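Local coordinates for amine Dehydrogenase (Pseudomonas putida, PDB 1JMX), which probably transfers electrons released by amine oxidation through its two c-type haems, as the haem-bearing subunit of a quinohemoprotein amine dehydrogenase, at residues A338-A350 with K355-E367. Residues are numbered along the deposited sequence; the frame is centred on the assembly and turned at random.
With NI (nickel (II) ion), chain D.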
loop_
_atom_site.group_PDB
_atom_site.type_symbol
_atom_site.label_atom_id
_atom_site.label_comp_id
_atom_site.label_asym_id
_atom_site.label_seq_id
_atom_site.Cartn_x
_atom_site.Cartn_y
_atom_site.Cartn_z
ATOM N N ALA A 338 6.213 -42.115 -26.219
ATOM C CA ALA A 338 7.653 -42.079 -25.996
ATOM C C ALA A 338 8.055 -43.480 -25.553
ATOM O O ALA A 338 7.316 -44.144 -24.820
ATOM C CB ALA A 338 8.007 -41.057 -24.920
ATOM N N ALA A 339 9.192 -43.954 -26.052
ATOM C CA ALA A 339 9.681 -45.281 -25.694
ATOM C C ALA A 339 10.128 -45.232 -24.249
ATOM O O ALA A 339 10.549 -44.176 -23.765
ATOM C CB ALA A 339 10.851 -45.671 -26.589
ATOM N N ALA A 340 10.022 -46.359 -23.548
ATOM C CA ALA A 340 10.454 -46.411 -22.154
ATOM C C ALA A 340 11.971 -46.210 -22.119
ATOM O O ALA A 340 12.558 -45.915 -21.071
ATOM C CB ALA A 340 10.077 -47.760 -21.534
ATOM N N ASP A 341 12.578 -46.332 -23.299
ATOM C CA ASP A 341 14.014 -46.202 -23.491
ATOM C C ASP A 341 14.424 -44.793 -23.934
ATOM O O ASP A 341 15.620 -44.465 -23.921
ATOM C CB ASP A 341 14.468 -47.233 -24.542
ATOM C CG ASP A 341 15.982 -47.436 -24.559
ATOM O OD1 ASP A 341 16.481 -48.267 -23.762
ATOM O OD2 ASP A 341 16.678 -46.781 -25.378
ATOM N N ALA A 342 13.445 -43.972 -24.330
ATOM C CA ALA A 342 13.711 -42.603 -24.787
ATOM C C ALA A 342 14.521 -41.841 -23.744
ATOM O O ALA A 342 14.129 -41.780 -22.576
ATOM C CB ALA A 342 12.398 -41.875 -25.080
ATOM N N LYS A 343 15.678 -41.323 -24.152
ATOM C CA LYS A 343 16.554 -40.576 -23.249
ATOM C C LYS A 343 15.920 -39.268 -22.798
ATOM O O LYS A 343 15.342 -38.535 -23.598
ATOM C CB LYS A 343 17.901 -40.283 -23.917
ATOM C CG LYS A 343 18.871 -41.464 -23.964
ATOM C CD LYS A 343 19.349 -41.866 -22.557
ATOM C CE LYS A 343 20.407 -42.984 -22.598
ATOM N NZ LYS A 343 21.703 -42.547 -23.218
ATOM N N PRO A 344 16.037 -38.951 -21.504
ATOM C CA PRO A 344 15.467 -37.714 -20.965
ATOM C C PRO A 344 16.176 -36.469 -21.518
ATOM O O PRO A 344 17.397 -36.443 -21.629
ATOM C CB PRO A 344 15.687 -37.875 -19.461
ATOM C CG PRO A 344 16.961 -38.658 -19.390
ATOM C CD PRO A 344 16.732 -39.712 -20.451
ATOM N N GLY A 345 15.401 -35.463 -21.910
ATOM C CA GLY A 345 15.978 -34.239 -22.438
ATOM C C GLY A 345 14.993 -33.502 -23.320
ATOM O O GLY A 345 13.920 -34.023 -23.633
ATOM N N GLN A 346 15.358 -32.293 -23.733
ATOM C CA GLN A 346 14.485 -31.494 -24.582
ATOM C C GLN A 346 14.585 -31.941 -26.050
ATOM O O GLN A 346 15.640 -32.366 -26.521
ATOM C CB GLN A 346 14.804 -29.991 -24.443
ATOM C CG GLN A 346 14.622 -29.384 -23.032
ATOM C CD GLN A 346 13.198 -28.869 -22.732
ATOM O OE1 GLN A 346 12.363 -28.710 -23.633
ATOM N NE2 GLN A 346 12.929 -28.592 -21.452
ATOM N N ARG A 347 13.474 -31.840 -26.765
ATOM C CA ARG A 347 13.419 -32.227 -28.175
ATOM C C ARG A 347 13.014 -31.037 -29.025
ATOM O O ARG A 347 12.073 -30.316 -28.686
ATOM C CB ARG A 347 12.399 -33.347 -28.375
ATOM C CG ARG A 347 12.770 -34.628 -27.660
ATOM C CD ARG A 347 14.000 -35.257 -28.298
ATOM N NE ARG A 347 14.756 -36.077 -27.359
ATOM C CZ ARG A 347 14.280 -37.132 -26.707
ATOM N NH1 ARG A 347 13.029 -37.537 -26.876
ATOM N NH2 ARG A 347 15.059 -37.771 -25.854
ATOM N N GLU A 348 13.744 -30.796 -30.104
ATOM C CA GLU A 348 13.379 -29.693 -30.962
ATOM C C GLU A 348 12.231 -30.173 -31.814
ATOM O O GLU A 348 12.410 -31.027 -32.676
ATOM C CB GLU A 348 14.544 -29.243 -31.835
ATOM C CG GLU A 348 14.890 -27.754 -31.671
ATOM C CD GLU A 348 13.742 -26.798 -32.055
ATOM O OE1 GLU A 348 12.583 -26.976 -31.584
ATOM O OE2 GLU A 348 14.009 -25.838 -32.822
ATOM N N VAL A 349 11.034 -29.688 -31.499
ATOM C CA VAL A 349 9.825 -30.054 -32.236
ATOM C C VAL A 349 9.798 -29.346 -33.590
ATOM O O VAL A 349 10.358 -28.259 -33.740
ATOM C CB VAL A 349 8.554 -29.692 -31.426
ATOM C CG1 VAL A 349 7.300 -30.049 -32.194
ATOM C CG2 VAL A 349 8.564 -30.426 -30.092
ATOM N N ALA A 350 9.172 -29.982 -34.578
ATOM C CA ALA A 350 9.069 -29.412 -35.917
ATOM C C ALA A 350 7.842 -29.890 -36.679
ATOM O O ALA A 350 7.324 -30.980 -36.429
ATOM C CB ALA A 350 10.323 -29.730 -36.720
ATOM N N LYS A 355 10.621 -25.037 -36.922
ATOM C CA LYS A 355 11.129 -25.417 -35.602
ATOM C C LYS A 355 10.826 -24.228 -34.698
ATOM O O LYS A 355 10.291 -23.217 -35.169
ATOM C CB LYS A 355 12.645 -25.619 -35.652
ATOM C CG LYS A 355 13.131 -26.694 -36.612
ATOM C CD LYS A 355 13.320 -28.035 -35.916
ATOM C CE LYS A 355 13.959 -29.049 -36.868
ATOM N NZ LYS A 355 14.212 -30.369 -36.217
ATOM N N GLY A 356 11.176 -24.333 -33.416
ATOM C CA GLY A 356 10.927 -23.229 -32.505
ATOM C C GLY A 356 10.610 -23.598 -31.070
ATOM O O GLY A 356 11.072 -22.935 -30.143
ATOM N N VAL A 357 9.814 -24.645 -30.878
ATOM C CA VAL A 357 9.428 -25.088 -29.541
ATOM C C VAL A 357 10.110 -26.377 -29.096
ATOM O O VAL A 357 10.528 -27.188 -29.921
ATOM C CB VAL A 357 7.910 -25.277 -29.443
ATOM C CG1 VAL A 357 7.235 -23.929 -29.274
ATOM C CG2 VAL A 357 7.385 -25.980 -30.692
ATOM N N ASN A 358 10.215 -26.570 -27.787
ATOM C CA ASN A 358 10.846 -27.774 -27.274
ATOM C C ASN A 358 9.881 -28.668 -26.509
ATOM O O ASN A 358 8.861 -28.205 -25.996
ATOM C CB ASN A 358 12.060 -27.420 -26.417
ATOM C CG ASN A 358 13.158 -26.734 -27.218
ATOM O OD1 ASN A 358 13.343 -27.004 -28.408
ATOM N ND2 ASN A 358 13.889 -25.835 -26.567
ATOM N N LEU A 359 10.189 -29.965 -26.498
ATOM C CA LEU A 359 9.382 -30.976 -25.808
ATOM C C LEU A 359 10.289 -31.702 -24.820
ATOM O O LEU A 359 11.301 -32.285 -25.209
ATOM C CB LEU A 359 8.815 -31.982 -26.818
ATOM C CG LEU A 359 7.785 -33.016 -26.358
ATOM C CD1 LEU A 359 6.587 -32.330 -25.754
ATOM C CD2 LEU A 359 7.343 -33.852 -27.550
ATOM N N ALA A 360 9.944 -31.639 -23.540
ATOM C CA ALA A 360 10.746 -32.299 -22.519
ATOM C C ALA A 360 10.334 -33.747 -22.372
ATOM O O ALA A 360 9.172 -34.045 -22.113
ATOM C CB ALA A 360 10.599 -31.587 -21.185
ATOM N N VAL A 361 11.273 -34.647 -22.632
ATOM C CA VAL A 361 11.024 -36.072 -22.478
ATOM C C VAL A 361 11.685 -36.355 -21.149
ATOM O O VAL A 361 12.831 -35.973 -20.948
ATOM C CB VAL A 361 11.719 -36.902 -23.572
ATOM C CG1 VAL A 361 11.529 -38.396 -23.302
ATOM C CG2 VAL A 361 11.153 -36.541 -24.914
ATOM N N TYR A 362 10.970 -36.975 -20.220
ATOM C CA TYR A 362 11.572 -37.240 -18.926
ATOM C C TYR A 362 11.295 -38.638 -18.421
ATOM O O TYR A 362 10.335 -39.283 -18.843
ATOM C CB TYR A 362 11.097 -36.208 -17.894
ATOM C CG TYR A 362 9.670 -36.401 -17.427
ATOM C CD1 TYR A 362 9.401 -36.991 -16.191
ATOM C CD2 TYR A 362 8.590 -35.992 -18.213
ATOM C CE1 TYR A 362 8.095 -37.170 -15.744
ATOM C CE2 TYR A 362 7.273 -36.165 -17.774
ATOM C CZ TYR A 362 7.040 -36.755 -16.537
ATOM O OH TYR A 362 5.759 -36.929 -16.085
ATOM N N ASP A 363 12.136 -39.084 -17.490
ATOM C CA ASP A 363 11.988 -40.407 -16.893
ATOM C C ASP A 363 11.417 -40.353 -15.483
ATOM O O ASP A 363 10.478 -41.086 -15.165
ATOM C CB ASP A 363 13.314 -41.206 -16.935
ATOM C CG ASP A 363 14.528 -40.418 -16.428
ATOM O OD1 ASP A 363 14.411 -39.217 -16.066
ATOM O OD2 ASP A 363 15.623 -41.029 -16.390
ATOM N N LYS A 364 11.940 -39.438 -14.671
ATOM C CA LYS A 364 11.499 -39.277 -13.291
ATOM C C LYS A 364 11.639 -37.837 -12.811
ATOM O O LYS A 364 12.557 -37.120 -13.214
ATOM C CB LYS A 364 12.309 -40.182 -12.355
ATOM C CG LYS A 364 13.827 -39.987 -12.435
ATOM C CD LYS A 364 14.486 -40.054 -11.052
ATOM C CE LYS A 364 14.209 -38.778 -10.236
ATOM N NZ LYS A 364 14.654 -38.883 -8.809
ATOM N N VAL A 365 10.732 -37.436 -11.926
ATOM C CA VAL A 365 10.755 -36.093 -11.368
ATOM C C VAL A 365 11.625 -36.116 -10.118
ATOM O O VAL A 365 11.444 -36.944 -9.217
ATOM C CB VAL A 365 9.337 -35.571 -11.034
ATOM C CG1 VAL A 365 9.425 -34.145 -10.540
ATOM C CG2 VAL A 365 8.442 -35.636 -12.262
ATOM N N GLU A 366 12.577 -35.194 -10.090
ATOM C CA GLU A 366 13.545 -35.062 -9.011
ATOM C C GLU A 366 13.228 -33.947 -8.007
ATOM O O GLU A 366 13.244 -34.159 -6.793
ATOM C CB GLU A 366 14.890 -34.778 -9.665
ATOM C CG GLU A 366 16.104 -35.074 -8.853
ATOM C CD GLU A 366 17.359 -34.921 -9.693
ATOM O OE1 GLU A 366 17.628 -33.785 -10.166
ATOM O OE2 GLU A 366 18.055 -35.945 -9.908
ATOM N N GLU A 367 12.924 -32.767 -8.530
ATOM C CA GLU A 367 12.656 -31.593 -7.712
ATOM C C GLU A 367 11.360 -30.891 -8.135
ATOM O O GLU A 367 11.008 -30.878 -9.318
ATOM C CB GLU A 367 13.871 -30.661 -7.842
ATOM C CG GLU A 367 13.600 -29.174 -7.771
ATOM C CD GLU A 367 13.431 -28.661 -6.362
ATOM O OE1 GLU A 367 13.295 -29.472 -5.428
ATOM O OE2 GLU A 367 13.439 -27.429 -6.185
HETATM NI NI NI D . 12.888 -29.449 -3.541
HETATM O O HOH W 1 12.316 -29.282 -1.539
HETATM O O HOH W 2 12.338 -31.589 -3.509
#
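Gly345 and Val361 open the paired part of an antiparallel beta hairpin, strands 345-351 and 354-362, within domain III, an E-set family domain. Backbone bonds define the register: Gly345 N to Val361 O (2.8 Å) and Val361 N to Gly345 O make one hydrogen-bonded pair, and Arg347 with Leu359 makes the next. Leu359 N meets Arg347 O in the carbonyl plane, on a lone pair, whereas Arg347 N reaches Leu359 O at 2.7 Å but bent, with 133° at the hydrogen. Farther along, Val349 N approaches Val357 O almost head-on, at a C=O...N angle of 164°.

The face carrying Arg347, Leu359 and Val361 is packed mainly by apolar contacts, with Arg347 CG 3.7 Å from Val361 CG2. Val349 CG2, anti to the carbonyl carbon and beside the backbone N, lies 3.6 Å from Leu359 CB. Ile294 and Val319 also pack on Val361, joining the hairpin to strands 285-295 and 319-327 of the same sheet.

On the face of Gln346 and Glu348, polar and long side chains lie beside Ala350 and Ala360. The bend of Gln346 at chi2 (-88°) folds its amide back over strand 354-362, bringing NE2 to 3.8 Å from Ala360 CB. Toward the turn of the hairpin, Gly356 N gives Glu348 OE2 a weak hydrogen bond of 3.3 Å. Beyond the hairpin, Glu367 OE1 binds a nickel ion together with two waters.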